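Local coordinates for protein methylocystis parvus OBBP MbnE (Methylocystis parvus OBBP, PDB 5ICQ) that probably binds methanobactin, a copper-chelating peptide, in the periplasm as the solute-binding partner of an uptake system, at residues 326-331 and 337-342; 527-532 and 564-569; 284-289 and 296-301; 273-278 and 291-296. All blocks are in the same frame, centred on the assembly; numbering follows the deposited sequence.

Interaction 1 (326-331 and 337-342); sequences FNTRRA and RLREAF. With SO4 (sulfate ion), chain C.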
# COMPACT_ATOMS: atom_id res chain seq x y z
N PHE A 326 5.98 17.59 -9.66
CA PHE A 326 6.55 18.93 -9.75
C PHE A 326 7.10 19.37 -8.39
O PHE A 326 6.44 19.22 -7.36
CB PHE A 326 5.49 19.96 -10.18
CG PHE A 326 4.91 19.74 -11.56
CD1 PHE A 326 5.51 20.31 -12.67
CD2 PHE A 326 3.72 19.04 -11.72
CE1 PHE A 326 4.95 20.15 -13.94
CE2 PHE A 326 3.16 18.86 -12.96
CZ PHE A 326 3.77 19.42 -14.09
N ASN A 327 8.30 19.95 -8.39
CA ASN A 327 8.79 20.53 -7.15
C ASN A 327 8.22 21.94 -7.04
O ASN A 327 8.80 22.91 -7.55
CB ASN A 327 10.31 20.54 -7.08
CG ASN A 327 10.82 21.07 -5.74
OD1 ASN A 327 10.03 21.54 -4.92
ND2 ASN A 327 12.13 20.97 -5.51
N THR A 328 7.08 22.07 -6.35
CA THR A 328 6.42 23.38 -6.32
C THR A 328 7.14 24.36 -5.40
O THR A 328 6.71 25.51 -5.32
CB THR A 328 4.96 23.27 -5.88
OG1 THR A 328 4.87 22.93 -4.48
CG2 THR A 328 4.26 22.15 -6.67
N ARG A 329 8.19 23.93 -4.71
CA ARG A 329 8.99 24.87 -3.92
C ARG A 329 9.82 25.78 -4.81
O ARG A 329 10.29 26.83 -4.34
CB ARG A 329 9.95 24.12 -2.98
CG ARG A 329 9.27 23.09 -2.07
CD ARG A 329 10.32 22.20 -1.41
NE ARG A 329 9.72 21.04 -0.73
CZ ARG A 329 9.39 19.91 -1.35
NH1 ARG A 329 9.58 19.79 -2.66
NH2 ARG A 329 8.86 18.90 -0.67
N ARG A 330 10.05 25.39 -6.05
CA ARG A 330 10.89 26.16 -6.96
C ARG A 330 10.03 27.04 -7.86
O ARG A 330 8.97 26.62 -8.33
CB ARG A 330 11.78 25.22 -7.78
CG ARG A 330 12.78 24.46 -6.89
CD ARG A 330 13.76 23.58 -7.68
NE ARG A 330 14.84 23.11 -6.81
CZ ARG A 330 15.86 22.35 -7.22
NH1 ARG A 330 15.95 21.95 -8.48
NH2 ARG A 330 16.80 21.99 -6.35
N ALA A 331 10.50 28.28 -8.09
CA ALA A 331 9.67 29.30 -8.72
C ALA A 331 9.10 28.85 -10.06
O ALA A 331 7.97 29.21 -10.40
CB ALA A 331 10.49 30.59 -8.89
N ARG A 337 -1.56 26.59 -12.85
CA ARG A 337 -1.99 26.64 -14.24
C ARG A 337 -0.88 26.14 -15.16
O ARG A 337 -1.16 25.45 -16.15
CB ARG A 337 -2.38 28.07 -14.63
CG ARG A 337 -3.64 28.59 -13.94
CD ARG A 337 -3.81 30.09 -14.17
NE ARG A 337 -2.72 30.86 -13.58
CZ ARG A 337 -2.70 32.19 -13.50
NH1 ARG A 337 -3.73 32.89 -13.96
NH2 ARG A 337 -1.66 32.81 -12.96
N LEU A 338 0.37 26.50 -14.86
CA LEU A 338 1.49 25.96 -15.64
C LEU A 338 1.65 24.46 -15.41
O LEU A 338 1.96 23.72 -16.35
CB LEU A 338 2.78 26.70 -15.29
CG LEU A 338 4.06 26.25 -16.02
CD1 LEU A 338 4.99 27.43 -16.29
CD2 LEU A 338 4.83 25.18 -15.24
N ARG A 339 1.48 23.99 -14.17
CA ARG A 339 1.58 22.56 -13.93
C ARG A 339 0.50 21.81 -14.70
O ARG A 339 0.77 20.76 -15.29
CB ARG A 339 1.48 22.25 -12.43
CG ARG A 339 2.57 22.97 -11.62
CD ARG A 339 2.70 22.46 -10.18
NE ARG A 339 1.50 22.68 -9.38
CZ ARG A 339 1.34 23.68 -8.51
NH1 ARG A 339 2.29 24.61 -8.37
NH2 ARG A 339 0.22 23.76 -7.79
N GLU A 340 -0.74 22.34 -14.69
CA GLU A 340 -1.80 21.71 -15.47
C GLU A 340 -1.45 21.67 -16.96
O GLU A 340 -1.63 20.64 -17.63
CB GLU A 340 -3.14 22.43 -15.27
CG GLU A 340 -4.23 21.87 -16.19
CD GLU A 340 -5.64 22.36 -15.89
OE1 GLU A 340 -5.80 23.33 -15.11
OE2 GLU A 340 -6.60 21.77 -16.43
N ALA A 341 -0.95 22.79 -17.49
CA ALA A 341 -0.59 22.84 -18.91
C ALA A 341 0.50 21.83 -19.26
O ALA A 341 0.42 21.15 -20.29
CB ALA A 341 -0.14 24.25 -19.28
N PHE A 342 1.54 21.74 -18.42
CA PHE A 342 2.60 20.77 -18.71
C PHE A 342 2.05 19.35 -18.67
O PHE A 342 2.46 18.50 -19.47
CB PHE A 342 3.74 20.91 -17.70
CG PHE A 342 4.73 21.98 -18.04
CD1 PHE A 342 4.35 23.11 -18.76
CD2 PHE A 342 6.06 21.86 -17.63
CE1 PHE A 342 5.28 24.11 -19.05
CE2 PHE A 342 6.99 22.85 -17.92
CZ PHE A 342 6.60 23.98 -18.63
S SO4 C . 14.07 28.97 -6.86
O1 SO4 C . 14.71 28.17 -5.81
O2 SO4 C . 14.75 30.27 -6.97
O3 SO4 C . 14.18 28.26 -8.13
O4 SO4 C . 12.67 29.20 -6.52

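Interaction 2 (527-532 and 564-569); sequences AGAASP and GFYVVP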
# COMPACT_ATOMS: atom_id res chain seq x y z
N ALA A 527 6.20 16.89 -3.65
CA ALA A 527 5.83 18.09 -4.38
C ALA A 527 5.95 19.36 -3.54
O ALA A 527 5.99 20.46 -4.10
CB ALA A 527 4.40 17.96 -4.91
N GLY A 528 6.01 19.23 -2.21
CA GLY A 528 5.99 20.42 -1.38
C GLY A 528 4.62 21.04 -1.27
O GLY A 528 4.51 22.27 -1.13
N ALA A 529 3.56 20.24 -1.32
CA ALA A 529 2.21 20.76 -1.20
C ALA A 529 2.00 21.33 0.19
O ALA A 529 2.29 20.67 1.19
CB ALA A 529 1.19 19.66 -1.48
N ALA A 530 1.50 22.57 0.27
CA ALA A 530 1.26 23.23 1.56
C ALA A 530 -0.02 24.06 1.41
O ALA A 530 0.03 25.28 1.21
CB ALA A 530 2.46 24.07 2.00
N SER A 531 -1.16 23.39 1.53
CA SER A 531 -2.46 23.97 1.22
C SER A 531 -3.37 23.81 2.44
O SER A 531 -3.55 22.69 2.93
CB SER A 531 -3.10 23.28 0.01
OG SER A 531 -4.52 23.44 0.03
N PRO A 532 -3.96 24.89 2.95
CA PRO A 532 -4.92 24.72 4.05
C PRO A 532 -6.09 23.82 3.69
O PRO A 532 -6.63 23.15 4.57
CB PRO A 532 -5.39 26.16 4.35
CG PRO A 532 -4.29 27.04 3.82
CD PRO A 532 -3.72 26.30 2.62
N GLY A 564 -4.72 20.61 -7.58
CA GLY A 564 -3.44 21.26 -7.43
C GLY A 564 -2.44 20.93 -8.52
O GLY A 564 -1.43 21.64 -8.66
N PHE A 565 -2.69 19.88 -9.30
CA PHE A 565 -1.76 19.47 -10.36
C PHE A 565 -0.34 19.37 -9.81
O PHE A 565 0.62 19.87 -10.40
CB PHE A 565 -1.86 20.42 -11.56
CG PHE A 565 -3.23 20.43 -12.15
CD1 PHE A 565 -3.60 19.46 -13.07
CD2 PHE A 565 -4.19 21.34 -11.71
CE1 PHE A 565 -4.90 19.43 -13.59
CE2 PHE A 565 -5.49 21.32 -12.22
CZ PHE A 565 -5.84 20.36 -13.16
N TYR A 566 -0.22 18.72 -8.65
CA TYR A 566 1.08 18.48 -8.05
C TYR A 566 1.84 17.39 -8.79
O TYR A 566 3.08 17.33 -8.69
CB TYR A 566 0.93 18.09 -6.58
CG TYR A 566 0.22 19.14 -5.78
CD1 TYR A 566 0.84 20.35 -5.46
CD2 TYR A 566 -1.09 18.94 -5.33
CE1 TYR A 566 0.17 21.34 -4.72
CE2 TYR A 566 -1.76 19.91 -4.60
CZ TYR A 566 -1.13 21.10 -4.30
OH TYR A 566 -1.80 22.04 -3.57
N VAL A 567 1.13 16.52 -9.49
CA VAL A 567 1.73 15.38 -10.17
C VAL A 567 1.13 15.31 -11.56
O VAL A 567 0.02 15.80 -11.81
CB VAL A 567 1.50 14.04 -9.42
CG1 VAL A 567 1.94 14.13 -7.98
CG2 VAL A 567 0.03 13.66 -9.47
N VAL A 568 1.88 14.71 -12.49
CA VAL A 568 1.32 14.25 -13.76
C VAL A 568 1.07 12.76 -13.60
O VAL A 568 2.04 11.98 -13.54
CB VAL A 568 2.26 14.54 -14.94
CG1 VAL A 568 1.60 14.07 -16.26
CG2 VAL A 568 2.58 16.02 -15.00
N PRO A 569 -0.18 12.31 -13.49
CA PRO A 569 -0.42 10.91 -13.15
C PRO A 569 0.09 10.01 -14.27
O PRO A 569 -0.02 10.34 -15.45
CB PRO A 569 -1.95 10.82 -13.03
CG PRO A 569 -2.44 12.23 -13.01
CD PRO A 569 -1.42 13.05 -13.75

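Interaction 3 (284-289 and 296-301); sequences DYRDET and TGYDFP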
# COMPACT_ATOMS: atom_id res chain seq x y z
N ASP A 284 5.33 -22.90 -7.23
CA ASP A 284 3.92 -23.18 -7.45
C ASP A 284 3.08 -21.96 -7.84
O ASP A 284 1.94 -22.14 -8.28
CB ASP A 284 3.33 -23.82 -6.18
CG ASP A 284 3.86 -25.23 -5.94
OD1 ASP A 284 4.00 -25.98 -6.93
OD2 ASP A 284 4.15 -25.59 -4.78
N TYR A 285 3.62 -20.75 -7.73
CA TYR A 285 2.83 -19.53 -7.83
C TYR A 285 3.76 -18.37 -8.16
O TYR A 285 4.89 -18.32 -7.67
CB TYR A 285 2.09 -19.24 -6.50
CG TYR A 285 1.31 -17.95 -6.51
CD1 TYR A 285 1.92 -16.74 -6.17
CD2 TYR A 285 -0.04 -17.93 -6.87
CE1 TYR A 285 1.21 -15.56 -6.19
CE2 TYR A 285 -0.75 -16.74 -6.89
CZ TYR A 285 -0.11 -15.56 -6.56
OH TYR A 285 -0.79 -14.37 -6.57
N ARG A 286 3.27 -17.43 -8.98
CA ARG A 286 4.01 -16.20 -9.20
C ARG A 286 3.04 -15.07 -9.54
O ARG A 286 1.97 -15.28 -10.12
CB ARG A 286 5.06 -16.35 -10.32
CG ARG A 286 4.51 -16.68 -11.69
CD ARG A 286 5.66 -16.83 -12.72
NE ARG A 286 6.11 -15.55 -13.24
CZ ARG A 286 7.23 -14.92 -12.87
NH1 ARG A 286 8.05 -15.45 -11.97
NH2 ARG A 286 7.53 -13.74 -13.42
N ASP A 287 3.43 -13.86 -9.12
CA ASP A 287 2.84 -12.61 -9.60
C ASP A 287 3.70 -12.07 -10.74
O ASP A 287 4.92 -11.98 -10.61
CB ASP A 287 2.77 -11.58 -8.47
CG ASP A 287 1.86 -12.01 -7.35
OD1 ASP A 287 0.73 -12.45 -7.63
OD2 ASP A 287 2.29 -11.90 -6.18
N GLU A 288 3.06 -11.68 -11.84
CA GLU A 288 3.77 -11.13 -12.99
C GLU A 288 3.70 -9.61 -12.94
O GLU A 288 2.60 -9.04 -12.83
CB GLU A 288 3.18 -11.64 -14.30
CG GLU A 288 4.01 -11.27 -15.50
CD GLU A 288 5.43 -11.72 -15.35
OE1 GLU A 288 6.32 -10.86 -15.14
OE2 GLU A 288 5.65 -12.94 -15.40
N THR A 289 4.86 -8.95 -13.04
CA THR A 289 4.90 -7.49 -13.12
C THR A 289 5.57 -6.98 -14.38
O THR A 289 5.62 -5.76 -14.59
CB THR A 289 5.63 -6.90 -11.90
OG1 THR A 289 6.89 -7.56 -11.73
CG2 THR A 289 4.80 -7.10 -10.63
N THR A 296 4.45 -12.00 -23.90
CA THR A 296 5.00 -13.02 -24.79
C THR A 296 5.68 -14.20 -24.11
O THR A 296 6.11 -15.12 -24.81
CB THR A 296 6.02 -12.39 -25.77
OG1 THR A 296 7.10 -11.81 -25.03
CG2 THR A 296 5.35 -11.31 -26.62
N GLY A 297 5.81 -14.21 -22.79
CA GLY A 297 6.59 -15.25 -22.14
C GLY A 297 5.83 -16.46 -21.64
O GLY A 297 6.46 -17.38 -21.10
N TYR A 298 4.52 -16.52 -21.81
CA TYR A 298 3.73 -17.62 -21.25
C TYR A 298 3.30 -18.61 -22.32
O TYR A 298 2.17 -19.07 -22.36
CB TYR A 298 2.53 -17.08 -20.48
CG TYR A 298 2.95 -16.53 -19.14
CD1 TYR A 298 3.47 -15.24 -19.03
CD2 TYR A 298 2.86 -17.30 -17.98
CE1 TYR A 298 3.88 -14.74 -17.81
CE2 TYR A 298 3.27 -16.80 -16.74
CZ TYR A 298 3.79 -15.51 -16.68
OH TYR A 298 4.19 -14.98 -15.48
N ASP A 299 4.24 -18.96 -23.21
CA ASP A 299 3.97 -19.96 -24.23
C ASP A 299 4.87 -21.16 -24.02
O ASP A 299 5.65 -21.52 -24.91
CB ASP A 299 4.17 -19.36 -25.63
CG ASP A 299 3.77 -20.32 -26.74
OD1 ASP A 299 2.84 -21.13 -26.54
OD2 ASP A 299 4.40 -20.28 -27.82
N PHE A 300 4.81 -21.77 -22.85
CA PHE A 300 5.60 -22.95 -22.56
C PHE A 300 4.68 -24.15 -22.32
O PHE A 300 3.48 -23.98 -22.08
CB PHE A 300 6.55 -22.71 -21.38
CG PHE A 300 5.90 -22.18 -20.13
CD1 PHE A 300 5.47 -23.04 -19.14
CD2 PHE A 300 5.78 -20.81 -19.93
CE1 PHE A 300 4.89 -22.55 -17.97
CE2 PHE A 300 5.21 -20.32 -18.77
CZ PHE A 300 4.77 -21.19 -17.79
N PRO A 301 5.20 -25.38 -22.46
CA PRO A 301 4.29 -26.55 -22.54
C PRO A 301 3.38 -26.74 -21.34
O PRO A 301 2.18 -27.01 -21.51
CB PRO A 301 5.27 -27.73 -22.70
CG PRO A 301 6.48 -27.13 -23.32
CD PRO A 301 6.60 -25.76 -22.74

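Interaction 4 (273-278 and 291-296); sequences SLFEAF and TTRWST. With SO4 (sulfate ion), chain E.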
# COMPACT_ATOMS: atom_id res chain seq x y z
N SER A 273 15.62 -16.00 -13.34
CA SER A 273 15.79 -17.31 -12.72
C SER A 273 14.56 -17.69 -11.89
O SER A 273 14.23 -18.87 -11.79
CB SER A 273 17.06 -17.34 -11.86
OG SER A 273 17.09 -16.26 -10.94
N LEU A 274 13.89 -16.70 -11.30
CA LEU A 274 12.63 -16.96 -10.61
C LEU A 274 11.58 -17.48 -11.59
O LEU A 274 10.87 -18.45 -11.31
CB LEU A 274 12.16 -15.68 -9.92
CG LEU A 274 10.84 -15.68 -9.12
CD1 LEU A 274 10.80 -16.81 -8.11
CD2 LEU A 274 10.65 -14.34 -8.43
N PHE A 275 11.49 -16.85 -12.77
CA PHE A 275 10.54 -17.29 -13.79
C PHE A 275 10.90 -18.68 -14.32
O PHE A 275 10.01 -19.51 -14.53
CB PHE A 275 10.50 -16.28 -14.94
CG PHE A 275 9.41 -16.54 -15.96
CD1 PHE A 275 8.12 -16.85 -15.56
CD2 PHE A 275 9.68 -16.44 -17.32
CE1 PHE A 275 7.12 -17.07 -16.50
CE2 PHE A 275 8.69 -16.65 -18.26
CZ PHE A 275 7.40 -16.97 -17.85
N GLU A 276 12.19 -18.95 -14.53
CA GLU A 276 12.59 -20.27 -15.01
C GLU A 276 12.21 -21.36 -14.00
O GLU A 276 11.80 -22.45 -14.39
CB GLU A 276 14.09 -20.31 -15.30
CG GLU A 276 14.52 -19.50 -16.52
CD GLU A 276 13.79 -19.89 -17.79
OE1 GLU A 276 13.55 -21.10 -18.01
OE2 GLU A 276 13.45 -18.98 -18.58
N ALA A 277 12.35 -21.08 -12.71
CA ALA A 277 11.97 -22.07 -11.70
C ALA A 277 10.47 -22.37 -11.77
O ALA A 277 10.05 -23.52 -11.60
CB ALA A 277 12.36 -21.60 -10.31
N PHE A 278 9.65 -21.34 -12.02
CA PHE A 278 8.22 -21.57 -12.21
C PHE A 278 7.96 -22.45 -13.43
O PHE A 278 7.19 -23.41 -13.37
CB PHE A 278 7.49 -20.24 -12.35
CG PHE A 278 6.01 -20.39 -12.55
CD1 PHE A 278 5.19 -20.69 -11.47
CD2 PHE A 278 5.45 -20.25 -13.81
CE1 PHE A 278 3.82 -20.85 -11.66
CE2 PHE A 278 4.08 -20.40 -13.99
CZ PHE A 278 3.27 -20.70 -12.92
N THR A 291 5.48 -6.40 -18.28
CA THR A 291 4.57 -6.40 -19.43
C THR A 291 5.12 -7.25 -20.57
O THR A 291 4.35 -7.91 -21.28
CB THR A 291 4.29 -4.98 -19.92
OG1 THR A 291 5.52 -4.28 -20.13
CG2 THR A 291 3.45 -4.23 -18.92
N THR A 292 6.44 -7.25 -20.76
CA THR A 292 7.03 -8.06 -21.82
C THR A 292 6.79 -9.55 -21.57
O THR A 292 6.41 -10.29 -22.48
CB THR A 292 8.53 -7.78 -21.94
OG1 THR A 292 8.74 -6.37 -22.13
CG2 THR A 292 9.13 -8.54 -23.12
N ARG A 293 7.02 -10.00 -20.33
CA ARG A 293 6.87 -11.42 -20.04
C ARG A 293 5.40 -11.82 -20.08
O ARG A 293 5.06 -12.85 -20.66
CB ARG A 293 7.47 -11.73 -18.67
CG ARG A 293 7.93 -13.15 -18.48
CD ARG A 293 9.09 -13.17 -17.50
NE ARG A 293 8.81 -12.33 -16.36
CZ ARG A 293 9.74 -11.79 -15.58
NH1 ARG A 293 11.03 -12.00 -15.83
NH2 ARG A 293 9.38 -11.02 -14.56
N TRP A 294 4.53 -11.00 -19.50
CA TRP A 294 3.10 -11.27 -19.57
C TRP A 294 2.65 -11.35 -21.02
O TRP A 294 1.87 -12.23 -21.40
CB TRP A 294 2.32 -10.19 -18.81
CG TRP A 294 0.86 -10.49 -18.55
CD1 TRP A 294 -0.22 -9.78 -19.00
CD2 TRP A 294 0.32 -11.57 -17.75
NE1 TRP A 294 -1.39 -10.34 -18.54
CE2 TRP A 294 -1.09 -11.43 -17.77
CE3 TRP A 294 0.89 -12.62 -17.02
CZ2 TRP A 294 -1.94 -12.32 -17.08
CZ3 TRP A 294 0.05 -13.49 -16.34
CH2 TRP A 294 -1.35 -13.33 -16.38
N SER A 295 3.18 -10.45 -21.86
CA SER A 295 2.73 -10.36 -23.25
C SER A 295 3.20 -11.56 -24.07
O SER A 295 2.43 -12.09 -24.88
CB SER A 295 3.23 -9.05 -23.87
OG SER A 295 2.85 -8.98 -25.23
N THR A 296 4.45 -12.00 -23.90
CA THR A 296 5.00 -13.02 -24.79
C THR A 296 5.68 -14.20 -24.11
O THR A 296 6.11 -15.12 -24.81
CB THR A 296 6.02 -12.39 -25.77
OG1 THR A 296 7.10 -11.81 -25.03
CG2 THR A 296 5.35 -11.31 -26.62
S SO4 E . 12.09 -8.60 -13.90
O1 SO4 E . 12.58 -8.81 -12.54
O2 SO4 E . 12.81 -7.48 -14.51
O3 SO4 E . 12.31 -9.80 -14.69
O4 SO4 E . 10.67 -8.29 -13.84

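Interaction 1 (326-331 and 337-342)
Arg339 lies against the ring of Phe326, and its long aliphatic stem does most of the touching. CB sits over one face of that ring, in a CH-pi contact 3.9 Å from the ring centroid and 15° off the normal. CG continues across the same ring near CG of Phe326, and CD reaches the root of the phenylalanine, 3.7 Å from CB of Phe326. There the chain bends (chi3 -64°), turning the guanidinium toward Thr328. The methyl CG2 of Thr328 rests over one face of this group, 3.6 Å from NH1 of Arg339, while the threonine's OG1 bonds to Ala527 O. An arginine suits the place because its stem is greasy and its tip can donate in several directions: NH1 bonds to Phe333 O and NH2 to Gly564 O. At the far end of the Phe326 ring, CZ lies 3.9 Å from CB of Phe342, near the ring plane. Ala331 N, just past the turn, binds O4 of a sulfate, probably from the crystallisation liquor. Helix 336-343 is thus pressed onto the end of strand 322-326 and the type I turn that follows it, with helix 415-427 packed against Leu338 and Ala341.

Interaction 2 (527-532 and 564-569)
The chain of 527-532 comes closest to 564-569 where the CA atoms of Ala527 and Tyr566 stand 6.0 Å apart, next to the turn where Phe565, with positive phi, is the first residue to leave helical geometry after helix 547-563. This is the turn from that helix into strand 567-572, packed against the loop that leads to helix 532-543, in a lobe of a family 5 solute-binding protein. The contact is apolar and is carried by a single aromatic residue. Tyr566 holds CG beside its backbone N (chi1 -58°), which sends the ring out along the loop past three small residues in turn. At its root, CB meets CB of Ala527 at 3.9 Å. Midway, the methyl of Ala529 lies over one ring face in a CH-pi contact, 4.0 Å from the centroid and 17° off the normal. The opposite face has Gly564 O above its centre, so the ring is sandwiched between a methyl and a carbonyl oxygen. Alanine suits both places: a lone methyl packs closely on the tyrosine's root and ring face. Replacing Tyr566 by an alanine would probably open a gap between the two segments and deprive the Ala529 methyl of the face it packs on. Ser531 begins helix 532-543 as its N-cap, its OG accepting from Ile534 N, while its carbon faces the tyrosine: CB of Ser531 stands 4.0 Å from OH of Tyr566.

Interaction 3 (284-289 and 296-301)
The hydroxyl of Tyr298 is held between a carboxylate and a guanidinium of strand 285-288. It donates to Glu288, with OH of Tyr298 only 2.5 Å from OE2, which accepts through its anti lone pair, and it accepts from Arg286, whose NE lies 3.0 Å from the same OH. The second bond is fairly straight, 157° at the hydrogen, and the hydroxyl lies close to the guanidinium plane. The two strand residues are also joined directly: NH2 of Arg286 forms a salt bridge of 2.8 Å with OE2 of Glu288, meeting the oxygen from above the carboxylate plane. One oxygen therefore takes two strong donors, and the three polar groups close a triangle. The nearby positive charge probably favours the ionised carboxylate, while tyrosine suits the third corner because a hydroxyl can give and receive at once. Arg286 and Glu288 are two apart on the strand and so face the same way. The arginine bends at chi3 (-82°) to bring NE and NH2 round to their partners, and the carboxylate and tyrosine ring planes stand 75° apart. Glu288 OE1 turns to Ser290 N. Beyond the polar centre, the Tyr298 ring meets Phe275 and packs edge-to-face with Trp294. Thus the loop after helix 291-296 is tied to strand 285-288, an outer strand of a three-stranded antiparallel sheet, with Tyr298 also touching strands 576-581 and 308-313 and helix 271-279 packing on Arg286.

Interaction 4 (273-278 and 291-296)
Phe275 and Arg293 each send CG away from their own backbone N (chi1 -155° in the arginine), and the two side chains slide past one another from facing helices. The first two torsions of Arg293 carry CG and CD over the ring; the bend at chi3 (46°) then turns NE and the guanidinium off toward a sulfate. The CD to ring contact is close: CD of Arg293 lies 3.3 Å from CD2 of Phe275. It stands 3.7 Å from the ring centroid and 26° off the normal, in a CH-pi arrangement offset toward the rim. CG of Arg293 adds a second touch, 3.6 Å from CE2 of Phe275. The ring's closest neighbours across the contact are thus CG and CD, so the methylenes do the packing; the guanidinium is inclined to the ring. An arginine suits this place, since its stem can cover an aromatic face while its tip is occupied elsewhere. NH1 of Arg293 gives a hydrogen bond of 2.8 Å to O3 of the sulfate, and NH2 adds weak ones to O3 and O4. The ion probably came from the crystallisation liquor. Glu288 OE1 pairs with NH2 as well, which would balance the closeness of Arg286. An alanine at Arg293 is likely to bare this face of the Phe275 ring and leave Glu288 OE1 without its charged mate. Helix 271-279, strand 285-288 and helix 291-296 follow one another in the chain, and the two helices meet through Phe275 and Arg293; Phe275 also packs on Arg286 of that strand, and Trp294 stacks on Trp577 of the neighbouring strand 576-581.

In the fold
The four contacts form two clusters. Interactions 1 and 2 have centres 9 Å apart and are joined by hydrogen bonds, Thr328 OG1 to Ala527 O at 2.7 Å and Arg339 NH2 to Gly564 O at 2.8 Å. Interactions 3 and 4 nearly coincide, their centres 5 Å apart; they share Thr296, and Glu288 OE1 bridges to Arg293 NH2 at 3.1 Å. Between the clusters nothing touches: the nearest atoms, of interactions 2 and 4, are about 15 Å apart. The sulfate bound by Arg293 also lies about 5 Å, nearest atoms, from the Glu288 side chain. No methanobactin is among the groups described, so neither cluster can be assigned to its binding site.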